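Local coordinates for protein toluene, o-xylene monooxygenase oxygenase subunit (Pseudomonas stutzeri, PDB 2INC) that forms part of the oxygenase component of a bacterial toluene, o-xylene monooxygenase, which probably hydroxylates aromatic substrates, at residues 108-111 against 112-115. Residues are numbered along the deposited sequence; the frame is centred on the assembly and turned at random.
Sequences REWV and ETLA
L114 sits over one face of the W110 indole, its CG 3.9 Å from the centroid of the five-membered ring and 29° off the ring normal, which defines a CH-pi contact. The methyl CD2 of L114 extends the overlap along the ring system, lying 3.7 Å from W110 CE2. Toward the benzene end, T113 CG2 comes within 3.7 Å of W110 CZ3, approaching neither squarely over the face nor at the edge. With CG anti to the backbone N (chi1 180°), the indole extends toward the following turn.

E109 O is gripped twice, by T113 N and, at 2.9 Å, by T113 OG1, the two donors coming from opposite faces of the carbonyl plane. On the solvent-exposed side, R108 NE gives E112 OE1 a weak but straight hydrogen bond (3.4 Å), part of a salt bridge; the oxygen lies in the guanidinium plane, although the two flat groups are turned 76° apart. The backbone beneath carries i to i+4 bonds, among them L114 N to W110 O at 2.8 Å.

Second-shell partners fix both long side chains: D240 accepts a hydrogen bond from W110 NE1, and D175 pairs with R108 NH1. Replacing W110 by an alanine removes the indole, and is likely to leave L114 and T113 CG2 without their aromatic partner and D240 without its donor. These i to i+3 and i to i+4 contacts belong to the short helix 108-117, at the periphery of a largely helical hydroxylase-family subunit. W110 packs on L234 and A235 of helix 208-237, while R108 and A115 touch V176 in a loop.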
# COMPACT_ATOMS: atom_id res chain seq x y z
N ARG B 108 46.39 -14.48 3.97
CA ARG B 108 46.69 -14.66 2.54
C ARG B 108 46.26 -16.05 2.08
O ARG B 108 45.73 -16.22 0.95
CB ARG B 108 48.20 -14.48 2.28
CG ARG B 108 48.58 -14.61 0.80
CD ARG B 108 47.74 -13.64 -0.10
NE ARG B 108 47.88 -13.90 -1.54
CZ ARG B 108 47.69 -13.00 -2.50
NH1 ARG B 108 47.35 -11.74 -2.22
NH2 ARG B 108 47.85 -13.37 -3.77
N GLU B 109 46.48 -17.05 2.94
CA GLU B 109 46.18 -18.43 2.62
C GLU B 109 44.66 -18.64 2.43
O GLU B 109 44.22 -19.34 1.50
CB GLU B 109 46.69 -19.36 3.72
CG GLU B 109 48.25 -19.43 3.82
CD GLU B 109 48.93 -18.28 4.68
OE1 GLU B 109 50.20 -18.31 4.79
OE2 GLU B 109 48.24 -17.35 5.21
N TRP B 110 43.86 -18.05 3.31
CA TRP B 110 42.39 -18.12 3.13
C TRP B 110 41.94 -17.38 1.85
O TRP B 110 41.12 -17.88 1.06
CB TRP B 110 41.66 -17.53 4.35
CG TRP B 110 40.18 -17.61 4.15
CD1 TRP B 110 39.31 -16.58 4.00
CD2 TRP B 110 39.42 -18.80 4.11
NE1 TRP B 110 38.02 -17.07 3.83
CE2 TRP B 110 38.07 -18.43 3.91
CE3 TRP B 110 39.74 -20.15 4.22
CZ2 TRP B 110 37.05 -19.39 3.80
CZ3 TRP B 110 38.71 -21.10 4.11
CH2 TRP B 110 37.40 -20.72 3.89
N VAL B 111 42.49 -16.21 1.62
CA VAL B 111 42.18 -15.50 0.40
C VAL B 111 42.41 -16.40 -0.84
O VAL B 111 41.60 -16.46 -1.76
CB VAL B 111 42.95 -14.18 0.31
CG1 VAL B 111 42.91 -13.58 -1.11
CG2 VAL B 111 42.37 -13.16 1.31
N GLU B 112 43.53 -17.11 -0.86
CA GLU B 112 43.74 -18.06 -1.95
C GLU B 112 42.73 -19.21 -1.98
O GLU B 112 42.35 -19.66 -3.05
CB GLU B 112 45.17 -18.58 -1.91
CG GLU B 112 46.10 -17.46 -2.43
CD GLU B 112 47.58 -17.79 -2.30
OE1 GLU B 112 48.37 -17.02 -2.89
OE2 GLU B 112 47.93 -18.81 -1.63
N THR B 113 42.30 -19.70 -0.82
CA THR B 113 41.25 -20.71 -0.76
C THR B 113 39.91 -20.18 -1.33
O THR B 113 39.22 -20.90 -2.03
CB THR B 113 41.03 -21.10 0.67
OG1 THR B 113 42.30 -21.52 1.15
CG2 THR B 113 40.00 -22.21 0.86
N LEU B 114 39.56 -18.95 -1.00
CA LEU B 114 38.41 -18.29 -1.64
C LEU B 114 38.49 -18.25 -3.16
O LEU B 114 37.52 -18.59 -3.82
CB LEU B 114 38.29 -16.85 -1.13
CG LEU B 114 37.92 -16.73 0.33
CD1 LEU B 114 37.82 -15.23 0.63
CD2 LEU B 114 36.60 -17.42 0.66
N ALA B 115 39.64 -17.88 -3.73
CA ALA B 115 39.76 -17.81 -5.17
C ALA B 115 39.51 -19.16 -5.83
O ALA B 115 38.91 -19.22 -6.92
CB ALA B 115 41.14 -17.25 -5.57